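Local coordinates for protein 3,4-dihydroxy-2-butanone 4-phosphate synthase (Acinetobacter baumannii, PDB 6MNZ) that probably converts D-ribulose 5-phosphate to formate and 3,4-dihydroxy-2-butanone 4-phosphate, a step of riboflavin biosynthesis that uses magnesium or manganese, at residues T213-R225 and P232-K244. Numbering follows the deposited sequence.
Sequences TIQTEYGSFELYR and PDIHLALVKGEPK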
loop_
_atom_site.group_PDB
_atom_site.type_symbol
_atom_site.label_atom_id
_atom_site.label_comp_id
_atom_site.label_asym_id
_atom_site.label_seq_id
_atom_site.Cartn_x
_atom_site.Cartn_y
_atom_site.Cartn_z
ATOM N N THR A 213 10.465 26.631 8.349
ATOM C CA THR A 213 9.454 27.675 8.255
ATOM C C THR A 213 8.770 27.592 6.900
ATOM O O THR A 213 9.442 27.505 5.866
ATOM C CB THR A 213 10.062 29.066 8.448
ATOM O OG1 THR A 213 10.605 29.174 9.770
ATOM C CG2 THR A 213 8.999 30.137 8.252
ATOM N N ILE A 214 7.444 27.690 6.906
ATOM C CA ILE A 214 6.637 27.548 5.702
ATOM C C ILE A 214 5.745 28.772 5.574
ATOM O O ILE A 214 5.251 29.308 6.571
ATOM C CB ILE A 214 5.787 26.262 5.732
ATOM C CG1 ILE A 214 5.063 26.143 7.074
ATOM C CG2 ILE A 214 6.660 25.044 5.487
ATOM C CD1 ILE A 214 3.855 25.244 7.033
ATOM N N GLN A 215 5.411 29.110 4.334
ATOM C CA GLN A 215 4.578 30.266 4.030
ATOM C C GLN A 215 3.251 29.770 3.474
ATOM O O GLN A 215 3.230 29.023 2.489
ATOM C CB GLN A 215 5.270 31.198 3.037
ATOM C CG GLN A 215 6.655 31.638 3.475
ATOM C CD GLN A 215 6.641 32.330 4.824
ATOM O OE1 GLN A 215 5.619 32.874 5.244
ATOM N NE2 GLN A 215 7.787 32.346 5.493
ATOM N N THR A 216 2.165 30.095 4.168
ATOM C CA THR A 216 0.849 29.555 3.871
ATOM C C THR A 216 -0.135 30.693 3.634
ATOM O O THR A 216 0.056 31.815 4.113
ATOM C CB THR A 216 0.351 28.664 5.014
ATOM O OG1 THR A 216 1.410 27.797 5.441
ATOM C CG2 THR A 216 -0.825 27.831 4.566
ATOM N N GLU A 217 -1.274 30.345 3.033
ATOM C CA GLU A 217 -2.360 31.303 2.882
ATOM C C GLU A 217 -2.966 31.719 4.216
ATOM O O GLU A 217 -3.650 32.747 4.274
ATOM C CB GLU A 217 -3.449 30.719 1.980
ATOM C CG GLU A 217 -2.930 30.196 0.651
ATOM C CD GLU A 217 -3.933 30.346 -0.480
ATOM O OE1 GLU A 217 -4.965 31.023 -0.288
ATOM O OE2 GLU A 217 -3.697 29.768 -1.560
ATOM N N TYR A 218 -2.828 30.895 5.258
ATOM C CA TYR A 218 -3.188 31.337 6.599
ATOM C C TYR A 218 -2.090 32.177 7.236
ATOM O O TYR A 218 -2.375 32.992 8.120
ATOM C CB TYR A 218 -3.494 30.134 7.493
ATOM C CG TYR A 218 -4.265 29.032 6.807
ATOM C CD1 TYR A 218 -3.632 27.859 6.421
ATOM C CD2 TYR A 218 -5.648 29.088 6.702
ATOM C CE1 TYR A 218 -4.332 26.837 5.813
ATOM C CE2 TYR A 218 -6.362 28.066 6.102
ATOM C CZ TYR A 218 -5.699 26.931 5.682
ATOM O OH TYR A 218 -6.383 25.929 5.036
ATOM N N GLY A 219 -0.847 31.956 6.853
ATOM C CA GLY A 219 0.260 32.714 7.397
ATOM C C GLY A 219 1.535 31.888 7.356
ATOM O O GLY A 219 1.679 30.992 6.526
ATOM N N SER A 220 2.439 32.208 8.276
ATOM C CA SER A 220 3.709 31.509 8.407
ATOM C C SER A 220 3.646 30.541 9.578
ATOM O O SER A 220 3.181 30.895 10.665
ATOM C CB SER A 220 4.856 32.501 8.610
ATOM O OG SER A 220 4.926 33.424 7.536
ATOM N N PHE A 221 4.148 29.330 9.362
ATOM C CA PHE A 221 4.192 28.304 10.391
ATOM C C PHE A 221 5.622 27.807 10.557
ATOM O O PHE A 221 6.427 27.853 9.624
ATOM C CB PHE A 221 3.265 27.130 10.049
ATOM C CG PHE A 221 1.813 27.417 10.291
ATOM C CD1 PHE A 221 0.968 27.704 9.233
ATOM C CD2 PHE A 221 1.286 27.360 11.568
ATOM C CE1 PHE A 221 -0.387 27.869 9.438
ATOM C CE2 PHE A 221 -0.064 27.561 11.784
ATOM C CZ PHE A 221 -0.904 27.800 10.715
ATOM N N GLU A 222 5.890 27.219 11.719
ATOM C CA GLU A 222 7.083 26.411 11.931
ATOM C C GLU A 222 6.736 24.935 11.776
ATOM O O GLU A 222 5.781 24.449 12.389
ATOM C CB GLU A 222 7.676 26.670 13.317
ATOM C CG GLU A 222 7.985 28.128 13.597
ATOM C CD GLU A 222 9.104 28.666 12.726
ATOM O OE1 GLU A 222 9.840 27.852 12.129
ATOM O OE2 GLU A 222 9.284 29.901 12.685
ATOM N N LEU A 223 7.493 24.236 10.929
ATOM C CA LEU A 223 7.264 22.823 10.648
ATOM C C LEU A 223 8.181 21.991 11.537
ATOM O O LEU A 223 9.376 21.865 11.253
ATOM C CB LEU A 223 7.519 22.520 9.174
ATOM C CG LEU A 223 6.581 21.522 8.501
ATOM C CD1 LEU A 223 5.231 22.161 8.235
ATOM C CD2 LEU A 223 7.198 21.008 7.210
ATOM N N TYR A 224 7.582 21.250 12.464
ATOM C CA TYR A 224 8.285 20.228 13.234
ATOM C C TYR A 224 7.947 18.861 12.650
ATOM O O TYR A 224 6.775 18.477 12.596
ATOM C CB TYR A 224 7.903 20.313 14.712
ATOM C CG TYR A 224 8.233 21.643 15.358
ATOM C CD1 TYR A 224 9.120 21.713 16.425
ATOM C CD2 TYR A 224 7.532 22.796 15.023
ATOM C CE1 TYR A 224 9.338 22.903 17.097
ATOM C CE2 TYR A 224 7.838 24.013 15.604
ATOM C CZ TYR A 224 8.738 24.058 16.648
ATOM O OH TYR A 224 8.988 25.247 17.291
ATOM N N ARG A 225 8.954 18.194 12.087
ATOM C CA ARG A 225 8.823 16.819 11.622
ATOM C C ARG A 225 9.233 15.847 12.722
ATOM O O ARG A 225 10.368 15.893 13.207
ATOM C CB ARG A 225 9.676 16.597 10.371
ATOM C CG ARG A 225 9.063 17.170 9.099
ATOM C CD ARG A 225 10.092 17.314 7.984
ATOM N NE ARG A 225 10.002 16.228 7.011
ATOM C CZ ARG A 225 10.860 15.214 6.922
ATOM N NH1 ARG A 225 11.921 15.146 7.720
ATOM N NH2 ARG A 225 10.691 14.294 5.981
ATOM N N PRO A 232 6.129 3.624 10.783
ATOM C CA PRO A 232 5.233 3.753 9.625
ATOM C C PRO A 232 4.915 5.186 9.216
ATOM O O PRO A 232 3.892 5.404 8.562
ATOM C CB PRO A 232 3.955 3.038 10.107
ATOM C CG PRO A 232 4.288 2.414 11.437
ATOM C CD PRO A 232 5.396 3.236 11.995
ATOM N N ASP A 233 5.653 6.173 9.718
ATOM C CA ASP A 233 5.106 7.508 9.909
ATOM C C ASP A 233 6.199 8.529 9.638
ATOM O O ASP A 233 7.384 8.259 9.849
ATOM C CB ASP A 233 4.562 7.674 11.330
ATOM C CG ASP A 233 5.492 7.087 12.375
ATOM O OD1 ASP A 233 6.694 7.436 12.360
ATOM O OD2 ASP A 233 5.006 6.361 13.268
ATOM N N ILE A 234 5.794 9.710 9.184
ATOM C CA ILE A 234 6.437 10.964 9.557
ATOM C C ILE A 234 5.360 11.931 10.042
ATOM O O ILE A 234 4.370 12.158 9.336
ATOM C CB ILE A 234 7.242 11.552 8.382
ATOM C CG1 ILE A 234 7.948 12.843 8.795
ATOM C CG2 ILE A 234 6.343 11.736 7.180
ATOM C CD1 ILE A 234 9.213 12.593 9.582
ATOM N N HIS A 235 5.442 12.319 11.311
ATOM C CA HIS A 235 4.445 13.183 11.930
ATOM C C HIS A 235 4.885 14.641 11.878
ATOM O O HIS A 235 6.063 14.961 12.051
ATOM C CB HIS A 235 4.195 12.777 13.383
ATOM C CG HIS A 235 3.957 11.311 13.567
ATOM N ND1 HIS A 235 2.700 10.752 13.511
ATOM C CD2 HIS A 235 4.795 10.313 13.931
ATOM C CE1 HIS A 235 2.801 9.444 13.659
ATOM N NE2 HIS A 235 4.049 9.160 13.982
ATOM N N LEU A 236 3.904 15.533 11.750
ATOM C CA LEU A 236 4.158 16.962 11.650
ATOM C C LEU A 236 3.482 17.705 12.794
ATOM O O LEU A 236 2.507 17.229 13.386
ATOM C CB LEU A 236 3.663 17.520 10.312
ATOM C CG LEU A 236 4.309 16.906 9.071
ATOM C CD1 LEU A 236 3.573 17.352 7.828
ATOM C CD2 LEU A 236 5.774 17.282 8.990
ATOM N N ALA A 237 3.962 18.924 13.042
ATOM C CA ALA A 237 3.310 19.838 13.977
ATOM C C ALA A 237 3.488 21.257 13.457
ATOM O O ALA A 237 4.622 21.706 13.268
ATOM C CB ALA A 237 3.889 19.692 15.382
ATOM N N LEU A 238 2.387 21.859 13.013
ATOM C CA LEU A 238 2.366 23.258 12.605
ATOM C C LEU A 238 2.127 24.143 13.823
ATOM O O LEU A 238 1.108 24.001 14.507
ATOM C CB LEU A 238 1.285 23.493 11.552
ATOM C CG LEU A 238 1.639 23.054 10.130
ATOM C CD1 LEU A 238 1.663 21.539 10.029
ATOM C CD2 LEU A 238 0.658 23.643 9.129
ATOM N N VAL A 239 3.099 25.001 14.133
ATOM C CA VAL A 239 3.061 25.851 15.317
ATOM C C VAL A 239 3.000 27.307 14.873
ATOM O O VAL A 239 3.645 27.695 13.893
ATOM C CB VAL A 239 4.283 25.615 16.227
ATOM C CG1 VAL A 239 4.197 26.488 17.469
ATOM C CG2 VAL A 239 4.379 24.149 16.608
ATOM N N LYS A 240 2.170 28.092 15.559
ATOM C CA LYS A 240 2.192 29.546 15.457
ATOM C C LYS A 240 2.327 30.126 16.856
ATOM O O LYS A 240 1.445 29.928 17.698
ATOM C CB LYS A 240 0.925 30.074 14.774
ATOM C CG LYS A 240 0.825 31.596 14.701
ATOM C CD LYS A 240 1.857 32.195 13.749
ATOM C CE LYS A 240 2.172 33.643 14.105
ATOM N NZ LYS A 240 2.301 34.503 12.895
ATOM N N GLY A 241 3.353 30.940 17.056
ATOM C CA GLY A 241 3.669 31.473 18.363
ATOM C C GLY A 241 4.726 30.665 19.085
ATOM O O GLY A 241 5.531 29.946 18.488
ATOM N N GLU A 242 4.691 30.766 20.414
ATOM C CA GLU A 242 5.592 30.022 21.293
ATOM C C GLU A 242 4.760 29.310 22.351
ATOM O O GLU A 242 4.411 29.907 23.380
ATOM C CB GLU A 242 6.622 30.948 21.940
ATOM C CG GLU A 242 7.598 31.574 20.957
ATOM C CD GLU A 242 7.075 32.863 20.346
ATOM O OE1 GLU A 242 5.962 33.295 20.714
ATOM O OE2 GLU A 242 7.801 33.471 19.531
ATOM N N PRO A 243 4.357 28.061 22.100
ATOM C CA PRO A 243 3.426 27.393 23.031
ATOM C C PRO A 243 3.921 27.373 24.464
ATOM O O PRO A 243 3.151 27.015 25.371
ATOM C CB PRO A 243 3.303 25.970 22.458
ATOM C CG PRO A 243 4.426 25.821 21.473
ATOM C CD PRO A 243 4.704 27.198 20.956
ATOM N N LYS A 244 5.208 27.627 24.690
ATOM C CA LYS A 244 5.738 27.636 26.044
ATOM C C LYS A 244 5.395 28.905 26.812
ATOM O O LYS A 244 5.553 28.925 28.037
ATOM C CB LYS A 244 7.261 27.484 26.006
ATOM C CG LYS A 244 7.767 26.405 25.066
ATOM C CD LYS A 244 9.186 25.984 25.424
ATOM C CE LYS A 244 9.596 24.710 24.702
ATOM N NZ LYS A 244 10.880 24.160 25.225
#
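R225 lies alongside L236 and passes over I234. R225 CB sits 4.1 Å from I234 CD1 and also touches L236 CD2. R225 CG meets L236 CD2, and the two side chains run side by side in the same direction. The chain then bends at chi3 (101°). This turn brings one face of the guanidinium over I234. I234 CD1 is 4.1 Å from R225 CZ and lies over the centre of the group. I234 reaches that face with CG1 anti to its backbone N (chi1 -178°). At the tip, R225 NH2 lies near I234 CG1, and R225 NH1 forms a salt bridge with D210 on the neighbouring strand 206-215.

Strands 220-228 and 235-239 are the two arms of an antiparallel β-hairpin. It belongs to the mixed sheet of the GTP cyclohydrolase II-like region, away from the annotated sites of the synthase. Four backbone hydrogen bonds join the arms within these segments. E222 and V239 form one hydrogen-bonded pair: E222 N to V239 O and V239 N to E222 O are both 3.2 Å. Y224 and A237 form the other. The bond from A237 N to Y224 O is the more bent of that pair, with 132° at the hydrogen.

L223 and L238 share a sheet face with R225 and L236. L223 CD1 touches L238 CD1 at 4.0 Å, and the two leucines point the same way. L238 CD2 lies over one face of the F221 ring, 4.2 Å from its centroid, in a CH-pi contact. The ring edge faces V239 O, 3.3 Å from F221 CD2. I214, on strand 206-215 beyond 220-228, reaches across with CD1 to L238 CD2. L261 and L301 of the second subunit pack on I214 and L236, respectively.

On the other face, Y224 CE2 meets V239 CG2 at 3.6 Å, while Y224 CB packs on A237 CB. Helix 320-336 reaches this face too, where I333 touches A237.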